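Local coordinates for lysyl oxidase (Pichia pastoris, PDB 1W7C), which probably oxidises primary amines, including lysine side chains, to aldehydes, using a copper ion and a topaquinone cofactor built from one of its own tyrosines, at residues Y475-H480 with H653-S658; G465-E470 with V482-F487; E202-T207 with A459-A464. One frame throughout, in Å; residues are numbered along the deposited sequence.

Interaction 1: residues Y475-H480 with H653-S658; sequences YGLKIH and HHLPNS. With CU (copper (II) ion), chain C.
Leu477, Ile479 and Leu655 carry most of this buried contact, in which two chain pieces run almost parallel, 9° apart, with no hydrogen bond between them. Leu477 reaches across with its CB turned toward 653-658. Its CG lies anti to the carbonyl carbon (chi1 -58°), which brings the CD1 methyl to 4.1 Å from Leu655 CD2 and 4.0 Å from Pro656 O. The two leucine side chains cross at about a right angle. Leu655 spreads its branches over two neighbours: CD2 takes the leucine methyl, while CD1 rests 4.1 Å from Gly476 CA, a methyl lying against backbone.

Ile479 works through its short branch. CG2 sits 3.7 Å from Pro656 O and 3.8 Å from Asn657 CA; branching at CB gives isoleucine this second arm, set against the backbone while CG1 points elsewhere. Ile479 also belongs to a classic beta bulge: it and His480 both face Leu483 on the neighbouring strand of a small antiparallel sheet. Segment 653-658 continues from strand 642-654, whose last residue, His654, binds copper through ND1 at 2.0 Å, together with His488, His490 and a water. Pro656 stands between the apolar contact and this metal site, its CG 3.8 Å above the His654 ring plane and over the ring centre. The ring is further steadied by a hydrogen bond from NE2 to Asp660 OD1, whose carboxylate also takes Asn657 N. Asn657 turns its amide elsewhere, OD1 accepting from Asn659 N and from Asn679 N of the second subunit.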
loop_
_atom_site.group_PDB
_atom_site.type_symbol
_atom_site.label_atom_id
_atom_site.label_comp_id
_atom_site.label_asym_id
_atom_site.label_seq_id
_atom_site.Cartn_x
_atom_site.Cartn_y
_atom_site.Cartn_z
ATOM N N TYR A 475 -2.737 28.128 -2.873
ATOM C CA TYR A 475 -3.719 27.150 -3.282
ATOM C C TYR A 475 -3.246 26.205 -4.375
ATOM O O TYR A 475 -4.040 25.416 -4.879
ATOM C CB TYR A 475 -5.000 27.839 -3.768
ATOM C CG TYR A 475 -5.621 28.745 -2.754
ATOM C CD1 TYR A 475 -6.449 28.241 -1.758
ATOM C CD2 TYR A 475 -5.407 30.132 -2.770
ATOM C CE1 TYR A 475 -7.007 29.055 -0.816
ATOM C CE2 TYR A 475 -5.990 30.968 -1.838
ATOM C CZ TYR A 475 -6.790 30.425 -0.840
ATOM O OH TYR A 475 -7.366 31.243 0.112
ATOM N N GLY A 476 -1.971 26.262 -4.723
ATOM C CA GLY A 476 -1.467 25.397 -5.779
ATOM C C GLY A 476 -0.087 25.825 -6.204
ATOM O O GLY A 476 0.347 26.944 -5.872
ATOM N N LEU A 477 0.591 24.923 -6.909
ATOM C CA LEU A 477 1.892 25.174 -7.480
ATOM C C LEU A 477 1.749 25.667 -8.913
ATOM O O LEU A 477 0.838 25.279 -9.610
ATOM C CB LEU A 477 2.727 23.880 -7.451
ATOM C CG LEU A 477 2.931 23.262 -6.053
ATOM C CD1 LEU A 477 3.622 21.971 -6.147
ATOM C CD2 LEU A 477 3.683 24.229 -5.155
ATOM N N LYS A 478 2.648 26.548 -9.326
ATOM C CA LYS A 478 2.722 26.944 -10.725
ATOM C C LYS A 478 3.378 25.842 -11.518
ATOM O O LYS A 478 4.568 25.574 -11.357
ATOM C CB LYS A 478 3.517 28.235 -10.873
ATOM C CG LYS A 478 3.468 28.799 -12.282
ATOM C CD LYS A 478 4.379 30.021 -12.401
ATOM C CE LYS A 478 4.551 30.446 -13.838
ATOM N NZ LYS A 478 5.368 31.692 -13.928
ATOM N N ILE A 479 2.589 25.171 -12.344
ATOM C CA ILE A 479 3.056 23.992 -13.079
ATOM C C ILE A 479 3.128 24.202 -14.589
ATOM O O ILE A 479 3.610 23.333 -15.306
ATOM C CB ILE A 479 2.184 22.762 -12.759
ATOM C CG1 ILE A 479 0.722 22.991 -13.170
ATOM C CG2 ILE A 479 2.320 22.407 -11.261
ATOM C CD1 ILE A 479 -0.171 21.743 -13.031
ATOM N N HIS A 480 2.677 25.365 -15.060
ATOM C CA HIS A 480 2.958 25.732 -16.446
ATOM C C HIS A 480 2.899 27.273 -16.476
ATOM O O HIS A 480 2.677 27.915 -15.429
ATOM C CB HIS A 480 2.005 25.022 -17.431
ATOM C CG HIS A 480 2.529 24.982 -18.833
ATOM N ND1 HIS A 480 2.185 25.931 -19.770
ATOM C CD2 HIS A 480 3.372 24.127 -19.451
ATOM C CE1 HIS A 480 2.832 25.679 -20.899
ATOM N NE2 HIS A 480 3.545 24.577 -20.735
ATOM N N HIS A 653 -5.187 13.755 -0.696
ATOM C CA HIS A 653 -4.966 15.190 -0.783
ATOM C C HIS A 653 -4.058 15.441 -1.980
ATOM O O HIS A 653 -2.854 15.161 -1.931
ATOM C CB HIS A 653 -4.267 15.715 0.461
ATOM C CG HIS A 653 -4.919 15.339 1.754
ATOM N ND1 HIS A 653 -6.265 15.515 1.993
ATOM C CD2 HIS A 653 -4.407 14.760 2.861
ATOM C CE1 HIS A 653 -6.535 15.092 3.218
ATOM N NE2 HIS A 653 -5.429 14.603 3.754
ATOM N N HIS A 654 -4.617 15.947 -3.060
ATOM C CA HIS A 654 -3.915 16.036 -4.339
ATOM C C HIS A 654 -3.476 17.473 -4.567
ATOM O O HIS A 654 -4.286 18.371 -4.713
ATOM C CB HIS A 654 -4.814 15.556 -5.455
ATOM C CG HIS A 654 -4.111 15.272 -6.731
ATOM N ND1 HIS A 654 -4.789 14.881 -7.865
ATOM C CD2 HIS A 654 -2.791 15.186 -7.041
ATOM C CE1 HIS A 654 -3.923 14.642 -8.842
ATOM N NE2 HIS A 654 -2.703 14.825 -8.367
ATOM N N LEU A 655 -2.154 17.649 -4.619
ATOM C CA LEU A 655 -1.485 18.917 -4.905
ATOM C C LEU A 655 -0.668 18.656 -6.183
ATOM O O LEU A 655 0.514 18.235 -6.128
ATOM C CB LEU A 655 -0.568 19.308 -3.749
ATOM C CG LEU A 655 0.100 20.674 -3.946
ATOM C CD1 LEU A 655 -0.917 21.812 -3.858
ATOM C CD2 LEU A 655 1.245 20.915 -2.959
ATOM N N PRO A 656 -1.277 18.824 -7.342
ATOM C CA PRO A 656 -0.610 18.450 -8.581
ATOM C C PRO A 656 0.704 19.193 -8.808
ATOM O O PRO A 656 0.849 20.346 -8.500
ATOM C CB PRO A 656 -1.635 18.785 -9.647
ATOM C CG PRO A 656 -2.955 18.588 -8.938
ATOM C CD PRO A 656 -2.688 19.173 -7.593
ATOM N N ASN A 657 1.650 18.465 -9.377
ATOM C CA ASN A 657 2.960 18.988 -9.721
ATOM C C ASN A 657 3.294 18.600 -11.163
ATOM O O ASN A 657 2.418 18.174 -11.925
ATOM C CB ASN A 657 4.008 18.531 -8.677
ATOM C CG ASN A 657 4.375 17.073 -8.772
ATOM O OD1 ASN A 657 5.302 16.695 -9.500
ATOM N ND2 ASN A 657 3.607 16.202 -8.071
ATOM N N SER A 658 4.560 18.736 -11.562
ATOM C CA SER A 658 4.983 18.329 -12.906
ATOM C C SER A 658 4.620 16.893 -13.217
ATOM O O SER A 658 4.351 16.555 -14.377
ATOM C CB SER A 658 6.489 18.514 -13.038
ATOM O OG SER A 658 7.198 17.651 -12.173
HETATM CU CU CU C . -6.793 14.768 -8.084
HETATM O O HOH W 1 -7.381 14.985 -10.200
#

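Interaction 2: residues G465-E470 with V482-F487; sequences GYWNPE and VLSGSF
Gly465 and Ser484 form a hydrogen-bonded antiparallel pair that joins edge strand 465-466 to strand 483-484, the middle member of a small three-stranded sheet. Gly465 N donates to Ser484 O at 2.9 Å, and Ser484 N returns a bond to Gly465 O at 2.8 Å, both nearly straight (169°). The next pair, Tyr466 and Leu483, is non-hydrogen-bonded. Beyond it Trp467 N reaches Val482 O at 3.0 Å, approaching from well above the carbonyl plane.

The Tyr466 side chain sets out away from the partner strand at CB, yet its ring swings back. With CG anti to the backbone N (chi1 -176°), the ring lies beneath Val482 O, which sits over one face toward the rim. CG and then CD1 meet that oxygen, CD1 at 3.7 Å. CE1 passes on to the valine side chain, 3.7 Å from Val482 CB, and CZ stays near the same carbon. At the tip, OH brushes Val482 CG1 at 3.9 Å and finds its polar partner in Pro254 O. A tyrosine suits this place because its flat ring covers the apolar valine while the hydroxyl still reaches a backbone carbonyl.

Further along, Asn468 OD1 accepts from Glu470 N, making an Asx turn as the chain leaves the sheet. The Trp467 CB turns toward 482-487, and the ring presents its edge to Ser484, with CE3 3.8 Å from Ser484 CB in the plane of the indole.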
loop_
_atom_site.group_PDB
_atom_site.type_symbol
_atom_site.label_atom_id
_atom_site.label_comp_id
_atom_site.label_asym_id
_atom_site.label_seq_id
_atom_site.Cartn_x
_atom_site.Cartn_y
_atom_site.Cartn_z
ATOM N N GLY A 465 -6.098 25.474 -12.407
ATOM C CA GLY A 465 -6.624 26.812 -12.394
ATOM C C GLY A 465 -5.692 27.817 -13.023
ATOM O O GLY A 465 -4.515 27.557 -13.195
ATOM N N TYR A 466 -6.205 28.999 -13.346
ATOM C CA TYR A 466 -5.335 30.056 -13.850
ATOM C C TYR A 466 -4.394 30.524 -12.713
ATOM O O TYR A 466 -4.818 30.681 -11.575
ATOM C CB TYR A 466 -6.166 31.220 -14.434
ATOM C CG TYR A 466 -5.276 32.280 -15.040
ATOM C CD1 TYR A 466 -4.914 32.232 -16.363
ATOM C CD2 TYR A 466 -4.754 33.293 -14.258
ATOM C CE1 TYR A 466 -4.034 33.169 -16.905
ATOM C CE2 TYR A 466 -3.872 34.228 -14.782
ATOM C CZ TYR A 466 -3.516 34.151 -16.108
ATOM O OH TYR A 466 -2.628 35.061 -16.623
ATOM N N TRP A 467 -3.116 30.665 -13.036
ATOM C CA TRP A 467 -2.110 31.125 -12.089
ATOM C C TRP A 467 -2.028 32.642 -12.068
ATOM O O TRP A 467 -1.533 33.250 -13.031
ATOM C CB TRP A 467 -0.727 30.541 -12.420
ATOM C CG TRP A 467 0.360 31.080 -11.519
ATOM C CD1 TRP A 467 1.197 32.103 -11.789
ATOM C CD2 TRP A 467 0.716 30.612 -10.206
ATOM N NE1 TRP A 467 2.047 32.312 -10.732
ATOM C CE2 TRP A 467 1.766 31.417 -9.745
ATOM C CE3 TRP A 467 0.233 29.600 -9.362
ATOM C CZ2 TRP A 467 2.375 31.241 -8.486
ATOM C CZ3 TRP A 467 0.842 29.419 -8.127
ATOM C CH2 TRP A 467 1.897 30.254 -7.695
ATOM N N ASN A 468 -2.522 33.236 -10.999
ATOM C CA ASN A 468 -2.360 34.658 -10.753
ATOM C C ASN A 468 -1.286 34.815 -9.689
ATOM O O ASN A 468 -1.496 34.412 -8.555
ATOM C CB ASN A 468 -3.683 35.252 -10.275
ATOM C CG ASN A 468 -3.610 36.759 -10.086
ATOM O OD1 ASN A 468 -2.588 37.315 -9.654
ATOM N ND2 ASN A 468 -4.697 37.431 -10.406
ATOM N N PRO A 469 -0.128 35.376 -10.018
ATOM C CA PRO A 469 0.969 35.436 -9.043
ATOM C C PRO A 469 0.582 36.137 -7.733
ATOM O O PRO A 469 1.169 35.847 -6.705
ATOM C CB PRO A 469 2.050 36.253 -9.766
ATOM C CG PRO A 469 1.729 36.160 -11.220
ATOM C CD PRO A 469 0.254 35.948 -11.323
ATOM N N GLU A 470 -0.359 37.079 -7.779
ATOM C CA GLU A 470 -0.733 37.830 -6.590
ATOM C C GLU A 470 -1.522 37.021 -5.557
ATOM O O GLU A 470 -1.476 37.345 -4.361
ATOM C CB GLU A 470 -1.574 39.062 -6.978
ATOM C CG GLU A 470 -0.761 40.196 -7.564
ATOM C CD GLU A 470 -1.565 41.485 -7.764
ATOM O OE1 GLU A 470 -0.955 42.480 -8.194
ATOM O OE2 GLU A 470 -2.793 41.507 -7.508
ATOM N N VAL A 482 1.062 29.789 -17.207
ATOM C CA VAL A 482 -0.047 30.476 -16.544
ATOM C C VAL A 482 -1.019 29.500 -15.891
ATOM O O VAL A 482 -2.223 29.779 -15.782
ATOM C CB VAL A 482 -0.785 31.458 -17.486
ATOM C CG1 VAL A 482 0.152 32.591 -17.882
ATOM C CG2 VAL A 482 -1.365 30.751 -18.676
ATOM N N LEU A 483 -0.464 28.421 -15.340
ATOM C CA LEU A 483 -1.277 27.321 -14.819
ATOM C C LEU A 483 -0.904 26.978 -13.386
ATOM O O LEU A 483 0.271 26.789 -13.082
ATOM C CB LEU A 483 -1.098 26.072 -15.671
ATOM C CG LEU A 483 -2.119 24.956 -15.458
ATOM C CD1 LEU A 483 -3.501 25.446 -15.823
ATOM C CD2 LEU A 483 -1.792 23.698 -16.221
ATOM N N SER A 484 -1.914 26.911 -12.521
ATOM C CA SER A 484 -1.775 26.367 -11.181
ATOM C C SER A 484 -2.314 24.946 -11.109
ATOM O O SER A 484 -3.367 24.660 -11.647
ATOM C CB SER A 484 -2.621 27.174 -10.231
ATOM O OG SER A 484 -2.458 26.677 -8.925
ATOM N N GLY A 485 -1.613 24.083 -10.374
ATOM C CA GLY A 485 -2.167 22.788 -9.972
ATOM C C GLY A 485 -3.088 22.906 -8.752
ATOM O O GLY A 485 -2.709 22.637 -7.598
ATOM N N SER A 486 -4.326 23.295 -8.997
ATOM C CA SER A 486 -5.255 23.554 -7.909
ATOM C C SER A 486 -5.375 22.400 -6.894
ATOM O O SER A 486 -5.636 21.269 -7.215
ATOM C CB SER A 486 -6.643 23.882 -8.462
ATOM O OG SER A 486 -6.677 25.188 -9.006
ATOM N N PHE A 487 -5.277 22.744 -5.652
ATOM C CA PHE A 487 -5.330 21.788 -4.571
ATOM C C PHE A 487 -6.730 21.234 -4.304
ATOM O O PHE A 487 -7.702 22.000 -4.249
ATOM C CB PHE A 487 -4.850 22.621 -3.395
ATOM C CG PHE A 487 -4.709 21.925 -2.070
ATOM C CD1 PHE A 487 -4.800 22.686 -0.894
ATOM C CD2 PHE A 487 -4.345 20.614 -1.956
ATOM C CE1 PHE A 487 -4.610 22.107 0.342
ATOM C CE2 PHE A 487 -4.158 20.038 -0.693
ATOM C CZ PHE A 487 -4.303 20.776 0.430
#

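Interaction 3: residues E202-T207 with A459-A464; sequences ENLVPT and AGYIQA
The carbonyl oxygen of Asn203 is gripped from two sources across the contact: water 2 donates to it at 2.7 Å, and Ala464 N offers a long, weak hydrogen bond. The same water gives its other proton to Ala464 O at 2.8 Å, so it links the two backbones where their carbonyls could not bond to each other. Ala464 O also accepts from Asn351 ND2. Alanine suits this spot, since its small CB lies only 3.5 Å from Asn203 O and leaves room for the chains to approach.

Asn203 and Leu204 belong to the short 3-10 segment 202-204. Asn203 points toward 459-464, its amide OD1 lying 3.5 Å from Gln463 CA; Leu204 starts off to the side and brings its branches back. With chi1 at -59° its CG swings to the side of the backbone N, and the fork meets two residues. CD1 comes to the edge of the Tyr461 ring, near its plane and 3.6 Å from Tyr461 CE2. CD2 meets Ile462 CG1 at 3.9 Å. Leucine thus gives one methyl to each of the two side chains, which it crosses at about a right angle. Farther along, Pro206 sets its ring against the loop backbone, with CG 4.1 Å from Ala464 O.

Polar ends of the loop are satisfied elsewhere. Tyr461 OH bonds to Thr264 O, and the Gln463 amide is held by Tyr356 OH through OE1 and by Asn351 OD1 and Thr354 OG1 through NE2. Ile462 lies about 5 Å from copper, side chain to metal.

The contact joins the DUF1965 region to the enzyme domain through apolar branches and one bridging water, and with a single weak direct hydrogen bond its fit probably rests chiefly on shape and on that water.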
loop_
_atom_site.group_PDB
_atom_site.type_symbol
_atom_site.label_atom_id
_atom_site.label_comp_id
_atom_site.label_asym_id
_atom_site.label_seq_id
_atom_site.Cartn_x
_atom_site.Cartn_y
_atom_site.Cartn_z
ATOM N N GLU A 202 -9.048 20.744 -22.036
ATOM C CA GLU A 202 -9.587 22.068 -21.671
ATOM C C GLU A 202 -9.240 22.412 -20.230
ATOM O O GLU A 202 -9.016 23.577 -19.902
ATOM C CB GLU A 202 -11.098 22.107 -21.873
ATOM C CG GLU A 202 -11.528 22.176 -23.339
ATOM C CD GLU A 202 -11.392 20.867 -24.126
ATOM O OE1 GLU A 202 -11.384 19.750 -23.533
ATOM O OE2 GLU A 202 -11.351 20.957 -25.354
ATOM N N ASN A 203 -9.172 21.404 -19.368
ATOM C CA ASN A 203 -8.882 21.661 -17.955
ATOM C C ASN A 203 -7.471 22.183 -17.703
ATOM O O ASN A 203 -7.222 22.726 -16.633
ATOM C CB ASN A 203 -9.083 20.391 -17.107
ATOM C CG ASN A 203 -10.482 20.250 -16.535
ATOM O OD1 ASN A 203 -10.727 19.367 -15.718
ATOM N ND2 ASN A 203 -11.406 21.080 -16.980
ATOM N N LEU A 204 -6.568 22.022 -18.673
ATOM C CA LEU A 204 -5.211 22.544 -18.564
ATOM C C LEU A 204 -5.064 23.955 -19.120
ATOM O O LEU A 204 -3.998 24.551 -18.995
ATOM C CB LEU A 204 -4.225 21.601 -19.276
ATOM C CG LEU A 204 -4.166 20.155 -18.757
ATOM C CD1 LEU A 204 -3.060 19.366 -19.431
ATOM C CD2 LEU A 204 -3.997 20.090 -17.242
ATOM N N VAL A 205 -6.146 24.499 -19.687
ATOM C CA VAL A 205 -6.136 25.850 -20.240
ATOM C C VAL A 205 -7.309 26.705 -19.755
ATOM O O VAL A 205 -8.077 27.267 -20.552
ATOM C CB VAL A 205 -6.053 25.787 -21.787
ATOM C CG1 VAL A 205 -4.641 25.432 -22.220
ATOM C CG2 VAL A 205 -7.027 24.766 -22.348
ATOM N N PRO A 206 -7.426 26.836 -18.429
ATOM C CA PRO A 206 -8.371 27.782 -17.838
ATOM C C PRO A 206 -7.893 29.208 -18.060
ATOM O O PRO A 206 -6.700 29.513 -17.910
ATOM C CB PRO A 206 -8.324 27.438 -16.347
ATOM C CG PRO A 206 -6.903 26.960 -16.110
ATOM C CD PRO A 206 -6.578 26.213 -17.394
ATOM N N THR A 207 -8.823 30.094 -18.407
ATOM C CA THR A 207 -8.470 31.469 -18.821
ATOM C C THR A 207 -8.347 32.503 -17.717
ATOM O O THR A 207 -7.822 33.584 -17.959
ATOM C CB THR A 207 -9.509 32.001 -19.802
ATOM O OG1 THR A 207 -10.792 32.083 -19.166
ATOM C CG2 THR A 207 -9.673 31.065 -21.000
ATOM N N ALA A 459 -6.400 8.785 -12.243
ATOM C CA ALA A 459 -5.531 9.268 -13.312
ATOM C C ALA A 459 -6.394 10.306 -14.073
ATOM O O ALA A 459 -7.521 10.685 -13.658
ATOM C CB ALA A 459 -5.029 8.111 -14.265
ATOM N N GLY A 460 -5.873 10.741 -15.182
ATOM C CA GLY A 460 -6.589 11.599 -16.087
ATOM C C GLY A 460 -6.063 13.016 -15.966
ATOM O O GLY A 460 -4.941 13.219 -15.500
ATOM N N TYR A 461 -6.844 13.963 -16.499
ATOM C CA TYR A 461 -6.487 15.379 -16.452
ATOM C C TYR A 461 -6.941 15.981 -15.167
ATOM O O TYR A 461 -8.075 15.814 -14.741
ATOM C CB TYR A 461 -7.152 16.115 -17.600
ATOM C CG TYR A 461 -6.530 15.920 -18.970
ATOM C CD1 TYR A 461 -7.136 15.145 -19.937
ATOM C CD2 TYR A 461 -5.323 16.505 -19.282
ATOM C CE1 TYR A 461 -6.545 14.961 -21.186
ATOM C CE2 TYR A 461 -4.725 16.339 -20.509
ATOM C CZ TYR A 461 -5.347 15.578 -21.460
ATOM O OH TYR A 461 -4.771 15.412 -22.698
ATOM N N ILE A 462 -6.067 16.768 -14.595
ATOM C CA ILE A 462 -6.453 17.550 -13.426
ATOM C C ILE A 462 -7.354 18.743 -13.794
ATOM O O ILE A 462 -7.278 19.243 -14.897
ATOM C CB ILE A 462 -5.210 18.082 -12.657
ATOM C CG1 ILE A 462 -4.394 19.046 -13.521
ATOM C CG2 ILE A 462 -4.393 16.956 -12.144
ATOM C CD1 ILE A 462 -3.265 19.763 -12.791
ATOM N N GLN A 463 -8.161 19.208 -12.845
ATOM C CA GLN A 463 -8.827 20.483 -12.962
ATOM C C GLN A 463 -7.886 21.522 -12.382
ATOM O O GLN A 463 -7.864 21.768 -11.198
ATOM C CB GLN A 463 -10.183 20.471 -12.282
ATOM C CG GLN A 463 -10.909 21.789 -12.420
ATOM C CD GLN A 463 -12.313 21.791 -11.864
ATOM O OE1 GLN A 463 -13.061 20.874 -12.093
ATOM N NE2 GLN A 463 -12.666 22.838 -11.147
ATOM N N ALA A 464 -7.059 22.063 -13.251
ATOM C CA ALA A 464 -6.124 23.098 -12.882
ATOM C C ALA A 464 -6.839 24.442 -12.796
ATOM O O ALA A 464 -8.077 24.547 -12.960
ATOM C CB ALA A 464 -5.052 23.151 -13.911
HETATM O O HOH W 2 -9.343 23.467 -15.162
#

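Overall arrangement
All three contacts are mainly buried and lie close together near the copper site, yet they differ in chemistry. Interaction 2 is true strand pairing, held by straight backbone hydrogen bonds; interaction 1 has no hydrogen bond across it and rests on leucine and isoleucine methyls packed on side chains and backbone, and interaction 3 on packing plus a water bridge. Interactions 1 and 2 share one small sheet: strand 478-480 borders 483-484, and Leu477 O probably bonds to Gly485 N. In interaction 3, Pro206 and Leu204 O press on residues of interaction 2, and Ile462 meets both Pro656 and Ile479 of interaction 1. The second subunit reaches interactions 1 and 3 at several residues, and interaction 2 at one, Phe487.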